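PDB 6W1G: hydroxyglutarate synthase from Pseudomonas putida, which catalyses the iron(II)-dependent decarboxylation and hydroxylation of 2-oxoadipate to D-2-hydroxyglutarate, a step of D-lysine catabolism. Local coordinates for residues 39-42 with 43-47; 50-53 with 54-58; 211-214 with 215-219; 232-235 with 236-239. All coordinates share one frame; numbering follows the deposited sequence. Where two conformers were deposited one is given.

Contact 1: 39-42 with 43-47; sequences SEIN and QQVMA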
ATOM      1  N   SER A  39      10.153  -8.831  12.120  1.00 13.52           N
ATOM      2  CA  SER A  39       9.544  -9.700  13.115  1.00 15.35           C
ATOM      3  C   SER A  39      10.071  -9.377  14.511  1.00 15.52           C
ATOM      4  O   SER A  39       9.311  -9.335  15.480  1.00 16.30           O
ATOM      5  CB  SER A  39       9.826 -11.154  12.764  1.00 19.49           C
ATOM      6  OG  SER A  39       9.278 -12.014  13.738  1.00 26.64           O
ATOM      7  N   GLU A  40      11.379  -9.153  14.627  1.00 17.34           N
ATOM      8  CA  GLU A  40      11.962  -8.838  15.930  1.00 19.60           C
ATOM      9  C   GLU A  40      11.455  -7.507  16.460  1.00 17.84           C
ATOM     10  O   GLU A  40      11.086  -7.396  17.641  1.00 18.06           O
ATOM     11  CB  GLU A  40      13.479  -8.777  15.768  1.00 24.50           C
ATOM     12  CG  GLU A  40      14.264  -8.541  17.029  1.00 33.56           C
ATOM     13  CD  GLU A  40      15.771  -8.690  16.820  1.00 41.79           C
ATOM     14  OE1 GLU A  40      16.347  -7.928  16.015  1.00 43.50           O
ATOM     15  OE2 GLU A  40      16.376  -9.577  17.454  1.00 47.93           O
ATOM     16  N   ILE A  41      11.463  -6.475  15.627  1.00 15.67           N
ATOM     17  CA  ILE A  41      10.961  -5.166  16.052  1.00 16.00           C
ATOM     18  C   ILE A  41       9.502  -5.233  16.492  1.00 13.61           C
ATOM     19  O   ILE A  41       9.112  -4.641  17.517  1.00 15.06           O
ATOM     20  CB  ILE A  41      11.165  -4.103  14.967  1.00 16.89           C
ATOM     21  CG1 ILE A  41      12.645  -3.764  14.811  1.00 26.07           C
ATOM     22  CG2 ILE A  41      10.333  -2.843  15.191  1.00 17.77           C
ATOM     23  CD1 ILE A  41      13.265  -3.092  15.990  1.00 32.05           C
ATOM     24  N   ASN A  42       8.659  -5.935  15.717  1.00 14.03           N
ATOM     25  CA  ASN A  42       7.234  -5.976  16.021  1.00 13.52           C
ATOM     26  C   ASN A  42       6.993  -6.697  17.333  1.00 14.23           C
ATOM     27  O   ASN A  42       6.177  -6.265  18.142  1.00 15.06           O
ATOM     28  CB  ASN A  42       6.512  -6.687  14.897  1.00 13.23           C
ATOM     29  CG  ASN A  42       6.416  -5.835  13.630  1.00 12.79           C
ATOM     30  OD1 ASN A  42       6.895  -4.697  13.591  1.00 14.22           O
ATOM     31  ND2 ASN A  42       5.779  -6.371  12.611  1.00 13.71           N
ATOM     32  N   GLN A  43       7.750  -7.760  17.581  1.00 16.23           N
ATOM     33  CA  GLN A  43       7.614  -8.468  18.841  1.00 17.66           C
ATOM     34  C   GLN A  43       8.016  -7.592  20.012  1.00 17.51           C
ATOM     35  O   GLN A  43       7.371  -7.618  21.066  1.00 17.77           O
ATOM     36  CB  GLN A  43       8.499  -9.704  18.793  1.00 21.54           C
ATOM     37  CG  GLN A  43       7.888 -10.901  18.086  1.00 31.48           C
ATOM     38  CD  GLN A  43       8.377 -12.257  18.600  1.00 40.78           C
ATOM     39  OE1 GLN A  43       9.295 -12.354  19.422  1.00 42.84           O
ATOM     40  NE2 GLN A  43       7.750 -13.321  18.103  1.00 43.67           N
ATOM     41  N   GLN A  44       9.097  -6.827  19.862  1.00 17.15           N
ATOM     42  CA  GLN A  44       9.525  -5.913  20.914  1.00 17.80           C
ATOM     43  C   GLN A  44       8.456  -4.869  21.201  1.00 16.32           C
ATOM     44  O   GLN A  44       8.171  -4.575  22.360  1.00 17.13           O
ATOM     45  CB  GLN A  44      10.820  -5.242  20.486  1.00 20.45           C
ATOM     46  CG  GLN A  44      11.404  -4.209  21.467  1.00 25.78           C
ATOM     47  CD  GLN A  44      12.809  -3.771  21.084  1.00 29.53           C
ATOM     48  OE1 GLN A  44      13.722  -3.761  21.918  1.00 33.91           O
ATOM     49  NE2 GLN A  44      12.989  -3.393  19.821  1.00 32.60           N
ATOM     50  N   VAL A  45       7.852  -4.283  20.164  1.00 14.73           N
ATOM     51  CA  VAL A  45       6.835  -3.269  20.411  1.00 15.43           C
ATOM     52  C   VAL A  45       5.676  -3.871  21.189  1.00 15.93           C
ATOM     53  O   VAL A  45       5.179  -3.283  22.154  1.00 16.27           O
ATOM     54  CB  VAL A  45       6.336  -2.667  19.084  1.00 13.84           C
ATOM     55  CG1 VAL A  45       5.062  -1.900  19.336  1.00 15.95           C
ATOM     56  CG2 VAL A  45       7.417  -1.797  18.417  1.00 14.06           C
ATOM     57  N   MET A  46       5.225  -5.045  20.767  1.00 16.17           N
ATOM     58  CA  MET A  46       4.057  -5.612  21.441  1.00 18.05           C
ATOM     59  C   MET A  46       4.370  -5.947  22.890  1.00 19.10           C
ATOM     60  O   MET A  46       3.502  -5.808  23.755  1.00 21.18           O
ATOM     61  CB  MET A  46       3.481  -6.780  20.652  1.00 20.69           C
ATOM     62  CG  MET A  46       2.688  -6.246  19.421  1.00 24.83           C
ATOM     63  SD  MET A  46       1.990  -7.440  18.335  1.00 25.63           S
ATOM     64  CE  MET A  46       3.423  -8.358  17.780  1.00 27.82           C
ATOM     65  N   ALA A  47       5.606  -6.342  23.169  1.00 18.02           N
ATOM     66  CA  ALA A  47       5.966  -6.697  24.540  1.00 19.74           C
ATOM     67  C   ALA A  47       6.140  -5.455  25.400  1.00 20.14           C
ATOM     68  O   ALA A  47       5.853  -5.478  26.605  1.00 24.36           O
ATOM     69  CB  ALA A  47       7.287  -7.460  24.522  1.00 22.59           C
TER
HETATM   70  O   HOH W   1      10.977  -2.363  18.425  1.00 22.61           O
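Two turns near the C-terminal end of the alpha-helix 29-48 make this local contact, where Ile41 meets Gln44 and Val45, one turn on. Ile41 O is gripped twice: Val45 N donates to it at 3.0 Å in the regular helical bond, and a water gives it a second hydrogen bond at 3.1 Å. That water in turn accepts from Gln44 NE2 at 2.7 Å, tying the amide end of Gln44 back to the backbone of its own helix. The extended Gln44 chain leaves with CG anti to the backbone N (chi1 179°), and its NE2 passes over Ile41 CD1 at 3.9 Å. On the neighbouring flank Ile41 CG2 faces Val45 CG2 loosely, while the same valine methyl rests on Ile41 O. Asn42 turns its amide off the helix, where OD1 accepts from the backbone N of Leu232 and from Thr231 OG1 and ND2 donates to Arg230 O; both ends of a buried amide are thus satisfied and its flip fixed. The Met46 chain bends at its last torsion (chi3 -60°), which folds CE back to 3.5 Å from Asn42 O.

Contact 2: 50-53 with 54-58; sequences PEVA and EALRW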
ATOM      1  N   PRO A  50       1.913  -2.162  25.933  1.00 15.65           N
ATOM      2  CA  PRO A  50       0.618  -2.839  26.052  1.00 16.37           C
ATOM      3  C   PRO A  50      -0.514  -2.129  25.354  1.00 15.27           C
ATOM      4  O   PRO A  50      -1.457  -2.792  24.912  1.00 16.01           O
ATOM      5  CB  PRO A  50       0.398  -2.893  27.571  1.00 18.64           C
ATOM      6  CG  PRO A  50       1.777  -2.897  28.144  1.00 20.19           C
ATOM      7  CD  PRO A  50       2.626  -2.065  27.231  1.00 18.83           C
ATOM      8  N   GLU A  51      -0.462  -0.804  25.217  1.00 15.53           N
ATOM      9  CA  GLU A  51      -1.541  -0.116  24.520  1.00 16.35           C
ATOM     10  C   GLU A  51      -1.549  -0.447  23.037  1.00 15.22           C
ATOM     11  O   GLU A  51      -2.624  -0.531  22.436  1.00 15.55           O
ATOM     12  CB  GLU A  51      -1.439   1.390  24.707  1.00 23.29           C
ATOM     13  CG  GLU A  51      -2.768   2.104  24.684  1.00 32.96           C
ATOM     14  CD  GLU A  51      -2.660   3.519  25.238  1.00 37.15           C
ATOM     15  OE1 GLU A  51      -1.830   4.267  24.698  1.00 31.23           O
ATOM     16  OE2 GLU A  51      -3.372   3.878  26.203  1.00 42.65           O
ATOM     17  N   VAL A  52      -0.364  -0.627  22.434  1.00 14.24           N
ATOM     18  CA  VAL A  52      -0.276  -1.061  21.041  1.00 14.15           C
ATOM     19  C   VAL A  52      -0.788  -2.484  20.898  1.00 13.39           C
ATOM     20  O   VAL A  52      -1.583  -2.794  20.003  1.00 13.42           O
ATOM     21  CB  VAL A  52       1.144  -0.882  20.486  1.00 15.50           C
ATOM     22  CG1 VAL A  52       1.243  -1.504  19.111  1.00 16.61           C
ATOM     23  CG2 VAL A  52       1.501   0.616  20.470  1.00 16.76           C
ATOM     24  N   ALA A  53      -0.344  -3.389  21.776  1.00 13.30           N
ATOM     25  CA  ALA A  53      -0.843  -4.753  21.746  1.00 15.24           C
ATOM     26  C   ALA A  53      -2.372  -4.780  21.838  1.00 12.89           C
ATOM     27  O   ALA A  53      -3.015  -5.533  21.118  1.00 13.98           O
ATOM     28  CB  ALA A  53      -0.205  -5.583  22.856  1.00 15.66           C
ATOM     29  N   GLU A  54      -2.940  -3.989  22.745  1.00 13.23           N
ATOM     30  CA  GLU A  54      -4.394  -3.958  22.877  1.00 13.37           C
ATOM     31  C   GLU A  54      -5.049  -3.407  21.628  1.00 12.13           C
ATOM     32  O   GLU A  54      -6.059  -3.941  21.188  1.00 12.57           O
ATOM     33  CB  GLU A  54      -4.781  -3.118  24.084  1.00 15.88           C
ATOM     34  CG  GLU A  54      -4.949  -3.971  25.356  1.00 18.79           C
ATOM     35  CD  GLU A  54      -5.999  -5.102  25.217  1.00 20.04           C
ATOM     36  OE1 GLU A  54      -7.232  -4.821  25.251  1.00 23.42           O
ATOM     37  OE2 GLU A  54      -5.609  -6.278  25.036  1.00 22.82           O
ATOM     38  N   ALA A  55      -4.518  -2.321  21.060  1.00 12.31           N
ATOM     39  CA  ALA A  55      -5.089  -1.752  19.854  1.00 12.39           C
ATOM     40  C   ALA A  55      -5.181  -2.798  18.753  1.00 12.12           C
ATOM     41  O   ALA A  55      -6.212  -2.927  18.073  1.00 13.25           O
ATOM     42  CB  ALA A  55      -4.299  -0.524  19.412  1.00 13.34           C
ATOM     43  N   LEU A  56      -4.086  -3.543  18.558  1.00 11.61           N
ATOM     44  CA  LEU A  56      -4.067  -4.530  17.496  1.00 12.54           C
ATOM     45  C   LEU A  56      -4.979  -5.710  17.789  1.00 11.62           C
ATOM     46  O   LEU A  56      -5.506  -6.347  16.859  1.00 13.09           O
ATOM     47  CB  LEU A  56      -2.624  -4.994  17.264  1.00 13.56           C
ATOM     48  CG  LEU A  56      -1.630  -3.934  16.846  1.00 14.38           C
ATOM     49  CD1 LEU A  56      -0.225  -4.427  17.001  1.00 16.34           C
ATOM     50  CD2 LEU A  56      -1.863  -3.495  15.392  1.00 17.50           C
ATOM     51  N   ARG A  57      -5.209  -6.025  19.062  1.00 12.06           N
ATOM     52  CA  ARG A  57      -6.182  -7.045  19.417  1.00 12.93           C
ATOM     53  C   ARG A  57      -7.613  -6.580  19.131  1.00 12.11           C
ATOM     54  O   ARG A  57      -8.371  -7.301  18.490  1.00 13.85           O
ATOM     55  CB  ARG A  57      -6.044  -7.408  20.902  1.00 14.54           C
ATOM     56  CG  ARG A  57      -6.985  -8.484  21.333  1.00 18.28           C
ATOM     57  CD  ARG A  57      -7.037  -8.736  22.828  1.00 21.78           C
ATOM     58  NE  ARG A  57      -7.604  -7.644  23.601  1.00 22.77           N
ATOM     59  CZ  ARG A  57      -8.903  -7.398  23.730  1.00 26.90           C
ATOM     60  NH1 ARG A  57      -9.828  -8.150  23.123  1.00 29.72           N
ATOM     61  NH2 ARG A  57      -9.272  -6.382  24.477  1.00 26.12           N
ATOM     62  N   TRP A  58      -7.966  -5.359  19.545  1.00 11.02           N
ATOM     63  CA  TRP A  58      -9.322  -4.863  19.320  1.00 11.42           C
ATOM     64  C   TRP A  58      -9.676  -4.952  17.855  1.00 11.31           C
ATOM     65  O   TRP A  58     -10.797  -5.321  17.499  1.00 12.52           O
ATOM     66  CB  TRP A  58      -9.491  -3.416  19.786  1.00 11.47           C
ATOM     67  CG  TRP A  58      -9.660  -3.272  21.251  1.00 11.33           C
ATOM     68  CD1 TRP A  58      -8.781  -2.751  22.135  1.00 12.17           C
ATOM     69  CD2 TRP A  58     -10.820  -3.643  22.024  1.00 11.45           C
ATOM     70  NE1 TRP A  58      -9.284  -2.772  23.430  1.00 13.18           N
ATOM     71  CE2 TRP A  58     -10.534  -3.334  23.367  1.00 12.51           C
ATOM     72  CE3 TRP A  58     -12.053  -4.209  21.707  1.00 12.59           C
ATOM     73  CZ2 TRP A  58     -11.459  -3.571  24.398  1.00 14.17           C
ATOM     74  CZ3 TRP A  58     -12.960  -4.441  22.721  1.00 13.99           C
ATOM     75  CH2 TRP A  58     -12.651  -4.133  24.026  1.00 14.93           C
TER
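Backbone bonds from each N-H to the carbonyl four residues earlier run through the first turns of the alpha-helix 50-59, from Glu54 N to Pro50 O at 2.9 Å through to Arg57 N on Ala53 O at 3.0 Å. Pro50, which has no N-H to give, opens the helix. On the flank toward helix 29-48, Val52 and Leu56 lie side by side and point the same way, Val52 CG1 against Leu56 CD1 at 3.9 Å; Leu56 CG also rests on Val52 O. The other flank is polar. Glu54 sets its CB over Pro50 O at 3.4 Å and bends at chi2 (-58°), bringing the carboxylate round to Arg57 one turn on. Arg57 forms a salt bridge with it, side-on: NH2 donates to the syn lone pair of OE1 at 2.7 Å and NE to OE2 at 2.8 Å, both oxygens lying close to the guanidinium plane. Two nearly straight bonds hold the guanidinium in one rotation. A glutamine in place of Glu54 would probably cost Arg57 its charge mate and one of the two acceptors, leaving the guanidinium freer to turn. Trp58, stacked with His390, presents a ring face to Arg57 NH2, which sits 3.4 Å above the ring plane, toward the rim.

Contact 3: 211-214 with 215-219; sequences RLIA and DVVAF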
ATOM      1  N   ARG A 211      14.820   6.986 -15.944  1.00 38.43           N
ATOM      2  CA  ARG A 211      15.130   5.630 -15.511  1.00 38.55           C
ATOM      3  C   ARG A 211      13.885   4.762 -15.510  1.00 33.60           C
ATOM      4  O   ARG A 211      13.959   3.564 -15.801  1.00 32.58           O
ATOM      5  CB  ARG A 211      15.769   5.635 -14.124  1.00 43.54           C
ATOM      6  CG  ARG A 211      14.914   6.256 -13.037  1.00 49.09           C
ATOM      7  CD  ARG A 211      15.758   7.082 -12.054  1.00 55.72           C
ATOM      8  NE  ARG A 211      16.736   6.280 -11.323  1.00 60.38           N
ATOM      9  CZ  ARG A 211      16.753   6.102 -10.001  1.00 63.80           C
ATOM     10  NH1 ARG A 211      17.698   5.346  -9.453  1.00 64.08           N
ATOM     11  NH2 ARG A 211      15.849   6.680  -9.224  1.00 64.91           N
ATOM     12  N   LEU A 212      12.727   5.347 -15.204  1.00 32.36           N
ATOM     13  CA  LEU A 212      11.493   4.577 -15.158  1.00 30.89           C
ATOM     14  C   LEU A 212      11.074   4.086 -16.538  1.00 28.73           C
ATOM     15  O   LEU A 212      10.521   2.991 -16.669  1.00 28.47           O
ATOM     16  CB  LEU A 212      10.394   5.428 -14.532  1.00 34.44           C
ATOM     17  CG  LEU A 212       9.142   4.665 -14.130  1.00 37.19           C
ATOM     18  CD1 LEU A 212       8.482   5.298 -12.931  1.00 39.58           C
ATOM     19  CD2 LEU A 212       8.191   4.611 -15.319  1.00 38.56           C
ATOM     20  N   ILE A 213      11.353   4.859 -17.580  1.00 28.81           N
ATOM     21  CA  ILE A 213      11.007   4.409 -18.922  1.00 26.69           C
ATOM     22  C   ILE A 213      11.780   3.149 -19.282  1.00 24.90           C
ATOM     23  O   ILE A 213      11.219   2.213 -19.853  1.00 22.46           O
ATOM     24  CB  ILE A 213      11.221   5.557 -19.925  1.00 30.62           C
ATOM     25  CG1 ILE A 213      10.245   6.700 -19.604  1.00 34.83           C
ATOM     26  CG2 ILE A 213      11.069   5.085 -21.349  1.00 32.98           C
ATOM     27  CD1 ILE A 213      10.542   7.987 -20.341  1.00 36.98           C
ATOM     28  N   ALA A 214      13.080   3.101 -18.957  1.00 23.95           N
ATOM     29  CA  ALA A 214      13.843   1.888 -19.220  1.00 23.48           C
ATOM     30  C   ALA A 214      13.347   0.711 -18.374  1.00 22.94           C
ATOM     31  O   ALA A 214      13.228  -0.414 -18.875  1.00 21.96           O
ATOM     32  CB  ALA A 214      15.329   2.126 -18.981  1.00 24.96           C
ATOM     33  N   ASP A 215      13.075   0.943 -17.093  1.00 20.61           N
ATOM     34  CA  ASP A 215      12.616  -0.128 -16.224  1.00 20.32           C
ATOM     35  C   ASP A 215      11.363  -0.809 -16.779  1.00 19.34           C
ATOM     36  O   ASP A 215      11.204  -2.026 -16.631  1.00 21.88           O
ATOM     37  CB  ASP A 215      12.391   0.397 -14.802  1.00 21.88           C
ATOM     38  CG  ASP A 215      11.977  -0.694 -13.835  1.00 23.09           C
ATOM     39  OD1 ASP A 215      12.812  -1.580 -13.546  1.00 25.59           O
ATOM     40  OD2 ASP A 215      10.816  -0.679 -13.382  1.00 24.71           O
ATOM     41  N   VAL A 216      10.470  -0.038 -17.406  1.00 17.70           N
ATOM     42  CA  VAL A 216       9.244  -0.585 -17.982  1.00 17.72           C
ATOM     43  C   VAL A 216       9.503  -1.172 -19.363  1.00 17.77           C
ATOM     44  O   VAL A 216       9.172  -2.321 -19.658  1.00 21.69           O
ATOM     45  CB  VAL A 216       8.153   0.505 -18.027  1.00 17.34           C
ATOM     46  CG1 VAL A 216       6.907   0.006 -18.763  1.00 19.92           C
ATOM     47  CG2 VAL A 216       7.784   0.934 -16.610  1.00 19.23           C
ATOM     48  N   VAL A 217      10.103  -0.387 -20.248  1.00 19.53           N
ATOM     49  CA  VAL A 217      10.146  -0.781 -21.644  1.00 19.58           C
ATOM     50  C   VAL A 217      11.182  -1.869 -21.891  1.00 20.96           C
ATOM     51  O   VAL A 217      10.992  -2.737 -22.756  1.00 22.89           O
ATOM     52  CB  VAL A 217      10.440   0.455 -22.518  1.00 22.41           C
ATOM     53  CG1 VAL A 217      10.604   0.055 -23.957  1.00 23.73           C
ATOM     54  CG2 VAL A 217       9.343   1.478 -22.380  1.00 23.36           C
ATOM     55  N   ALA A 218      12.289  -1.843 -21.163  1.00 21.79           N
ATOM     56  CA  ALA A 218      13.402  -2.715 -21.504  1.00 23.68           C
ATOM     57  C   ALA A 218      13.247  -4.162 -21.033  1.00 23.70           C
ATOM     58  O   ALA A 218      14.037  -5.006 -21.439  1.00 26.31           O
ATOM     59  CB  ALA A 218      14.726  -2.181 -20.945  1.00 26.15           C
ATOM     60  N   PHE A 219      12.274  -4.464 -20.186  1.00 25.92           N
ATOM     61  CA  PHE A 219      12.151  -5.785 -19.587  1.00 25.80           C
ATOM     62  C   PHE A 219      10.900  -6.487 -20.088  1.00 24.91           C
ATOM     63  O   PHE A 219       9.980  -5.867 -20.647  1.00 25.66           O
ATOM     64  CB  PHE A 219      12.161  -5.692 -18.055  1.00 27.30           C
ATOM     65  CG  PHE A 219      13.464  -5.167 -17.507  1.00 28.43           C
ATOM     66  CD1 PHE A 219      13.684  -3.812 -17.404  1.00 26.11           C
ATOM     67  CD2 PHE A 219      14.485  -6.030 -17.147  1.00 29.20           C
ATOM     68  CE1 PHE A 219      14.885  -3.326 -16.925  1.00 27.73           C
ATOM     69  CE2 PHE A 219      15.692  -5.539 -16.676  1.00 29.84           C
ATOM     70  CZ  PHE A 219      15.885  -4.199 -16.561  1.00 28.97           C
TER
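Val216 rests on Leu212 one turn earlier in the short alpha-helix 211-217, and its side chain can be followed outward. CB lies 3.7 Å from Leu212 O, the carbonyl that accepts from Val216 N. CG1 points anti to the backbone N (chi1 174°), and this leaves CG2 beside that N, where it meets both the Leu212 carbonyl, at 3.4 Å from O, and the Leu212 methyl CD2, at 3.9 Å. The two side chains run alongside each other in the same direction. Ile213 and Val217 repeat the pairing on the next flank: their CG2 methyls come within 4.1 Å, and Val217 CG2 sits over Ile213 O at 3.2 Å. Further along, Ala214 O accepts from Ala218 N at 2.9 Å, while the Phe219 ring brings its edge to the same oxygen, CD1 at 3.7 Å. Asp215 turns its carboxylate off the helix: OD1 accepts from His223 NE2, and OD2 forms a salt bridge with Arg74, a 2-oxoadipate-binding residue thought important for specificity. This is consistent with Asp215 being a second-shell residue that helps orient the arginine. The apolar side chains of the helix pack on three neighbouring elements. Leu212, Ile213 and Val216 touch Leu133 of strand 127-133, Val217 touches Leu206 of helix 200-209 and also Ala147, Ile150 and Leu151 of helix 141-153, and Ala214 and Ala218 lie along helix 200-209 at His207 and Tyr203.

Contact 4: 232-235 with 236-239; sequences LDID and AIQL
Asp235 OD1 is held by a water that donates to it at 2.6 Å and by a salt bridge to Arg265 of strand 264-275, at the N-terminal turn of the alpha-helix 234-240. In one of its two conformers Gln238 OE1 accepts from the same water at 2.7 Å, and Asp235 OD2 is hydrogen-bonded to Thr257 OG1. Asp233 is the N-cap. Its CG stands anti to the backbone N (chi1 -173°), swinging the carboxylate back over the first turn, where OD1 accepts from Ala236 N at 3.0 Å. The bond is nearly straight at the hydrogen (165°), but the donor lies above the carboxylate plane, 72° out of it. Asp233 CG also packs on the methyl of Ala236, CG to CB at 3.5 Å, and the carboxylate lies at the N-terminal end of the helix, whose dipole would probably favour its negative charge. An alanine in place of Asp233 would probably leave Ala236 N without its capping acceptor and lose the packing of the carboxylate on the methyl. On the buried side, in the conformer of Ile237 described, Ile234 CG1 meets Ile237 CG2 at 4.1 Å as the two side chains slant across each other. The backbone joins in through Asp233 O, which accepts from Ile237 N at 3.0 Å, in the carbonyl plane.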
ATOM      1  N   LEU A 232       5.697  -2.189  13.136  1.00 11.23           N
ATOM      2  CA  LEU A 232       5.053  -1.357  14.148  1.00 11.75           C
ATOM      3  C   LEU A 232       5.910  -0.164  14.581  1.00 12.13           C
ATOM      4  O   LEU A 232       5.431   0.692  15.294  1.00 13.11           O
ATOM      5  CB  LEU A 232       4.718  -2.202  15.381  1.00 11.76           C
ATOM      6  CG  LEU A 232       3.727  -3.328  15.120  1.00 10.80           C
ATOM      7  CD1 LEU A 232       3.491  -4.131  16.403  1.00 12.04           C
ATOM      8  CD2 LEU A 232       2.414  -2.824  14.544  1.00 12.06           C
ATOM      9  N   ASP A 233       7.185  -0.079  14.186  1.00 12.90           N
ATOM     10  CA  ASP A 233       8.027   1.041  14.647  1.00 12.80           C
ATOM     11  C   ASP A 233       9.145   1.292  13.639  1.00 13.62           C
ATOM     12  O   ASP A 233      10.188   0.645  13.681  1.00 13.51           O
ATOM     13  CB  ASP A 233       8.588   0.763  16.044  1.00 14.52           C
ATOM     14  CG  ASP A 233       9.310   1.963  16.611  1.00 15.69           C
ATOM     15  OD1 ASP A 233       9.668   2.900  15.863  1.00 14.91           O
ATOM     16  OD2 ASP A 233       9.565   1.986  17.849  1.00 17.44           O
ATOM     17  N   ILE A 234       8.914   2.234  12.723  1.00 12.80           N
ATOM     18  CA  ILE A 234       9.900   2.492  11.684  1.00 13.31           C
ATOM     19  C   ILE A 234      11.145   3.150  12.257  1.00 13.79           C
ATOM     20  O   ILE A 234      12.230   3.007  11.697  1.00 15.07           O
ATOM     21  CB  ILE A 234       9.270   3.304  10.537  1.00 13.54           C
ATOM     22  CG1 ILE A 234      10.119   3.181   9.269  1.00 13.74           C
ATOM     23  CG2 ILE A 234       9.129   4.754  10.909  1.00 15.37           C
ATOM     24  CD1 ILE A 234       9.453   3.737   8.077  1.00 15.69           C
ATOM     25  N   ASP A 235      11.023   3.891  13.364  1.00 14.20           N
ATOM     26  CA  ASP A 235      12.238   4.461  13.936  1.00 14.26           C
ATOM     27  C   ASP A 235      13.149   3.359  14.446  1.00 14.45           C
ATOM     28  O   ASP A 235      14.368   3.397  14.267  1.00 14.49           O
ATOM     29  CB  ASP A 235      11.895   5.383  15.100  1.00 15.77           C
ATOM     30  CG  ASP A 235      11.119   6.630  14.687  1.00 17.82           C
ATOM     31  OD1 ASP A 235      11.395   7.176  13.627  1.00 19.64           O
ATOM     32  OD2 ASP A 235      10.235   7.071  15.441  1.00 22.38           O
ATOM     33  N   ALA A 236      12.566   2.371  15.104  1.00 14.53           N
ATOM     34  CA  ALA A 236      13.319   1.245  15.613  1.00 15.39           C
ATOM     35  C   ALA A 236      13.935   0.447  14.482  1.00 15.02           C
ATOM     36  O   ALA A 236      15.083  -0.002  14.585  1.00 16.67           O
ATOM     37  CB  ALA A 236      12.445   0.372  16.500  1.00 15.47           C
ATOM     38  N   ILE A 237      13.196   0.232  13.398  1.00 15.15           N
ATOM     39  CA  ILE A 237      13.803  -0.564  12.348  0.55 15.24           C
ATOM     40  C   ILE A 237      14.977   0.200  11.728  1.00 14.75           C
ATOM     41  O   ILE A 237      15.976  -0.405  11.366  1.00 14.56           O
ATOM     42  CB  ILE A 237      12.755  -1.058  11.335  0.55 15.45           C
ATOM     43  CG1 ILE A 237      13.278  -2.349  10.746  0.55 17.11           C
ATOM     44  CG2 ILE A 237      12.429   0.030  10.389  0.55 14.41           C
ATOM     45  CD1 ILE A 237      12.214  -3.163  10.170  0.55 15.70           C
ATOM     46  N   GLN A 238      14.859   1.525  11.569  1.00 14.22           N
ATOM     47  CA  GLN A 238      15.960   2.310  11.001  0.60 15.83           C
ATOM     48  C   GLN A 238      17.221   2.175  11.840  1.00 15.12           C
ATOM     49  O   GLN A 238      18.318   2.160  11.284  1.00 17.12           O
ATOM     50  CB  GLN A 238      15.586   3.782  10.872  0.60 19.45           C
ATOM     51  CG  GLN A 238      14.753   4.101   9.669  0.60 19.80           C
ATOM     52  CD  GLN A 238      14.649   5.586   9.440  0.60 23.70           C
ATOM     53  OE1 GLN A 238      14.055   6.308  10.237  0.60 28.84           O
ATOM     54  NE2 GLN A 238      15.250   6.058   8.365  0.60 23.34           N
ATOM     55  N   LEU A 239      17.075   2.055  13.159  1.00 14.78           N
ATOM     56  CA  LEU A 239      18.217   1.885  14.030  1.00 15.42           C
ATOM     57  C   LEU A 239      18.858   0.507  13.887  1.00 16.88           C
ATOM     58  O   LEU A 239      20.032   0.336  14.226  1.00 17.44           O
ATOM     59  CB  LEU A 239      17.893   2.089  15.501  1.00 17.95           C
ATOM     60  CG  LEU A 239      17.781   3.509  15.952  1.00 19.55           C
ATOM     61  CD1 LEU A 239      17.291   3.534  17.416  1.00 19.60           C
ATOM     62  CD2 LEU A 239      19.115   4.233  15.865  1.00 17.46           C
TER
HETATM   63  O   HOH W   2      13.828   7.496  12.643  1.00 28.56           O

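Contacts 1, 2 and 4 form one neighbourhood, whereas contact 3 stands apart, its centre about 38 Å from that of contact 1. Helices 29-48 and 50-59 follow each other in the chain, and contacts 1 and 2 pack through Val45 on Val52 and Met46 on Leu56. Contact 1 also meets contact 4, with Ile41 against Ala236; Leu232 of contact 4 in turn reaches Leu56 of contact 2. Contact 3 is the buried one, with branched apolar pairs and an aspartate directed toward the substrate site. Contact 2 is the surface one, with an ion pair along its helix. Contacts 1 and 4 are partly buried; in contact 1 a water links a glutamine amide to a backbone carbonyl, while contact 4 is marked by its N-cap.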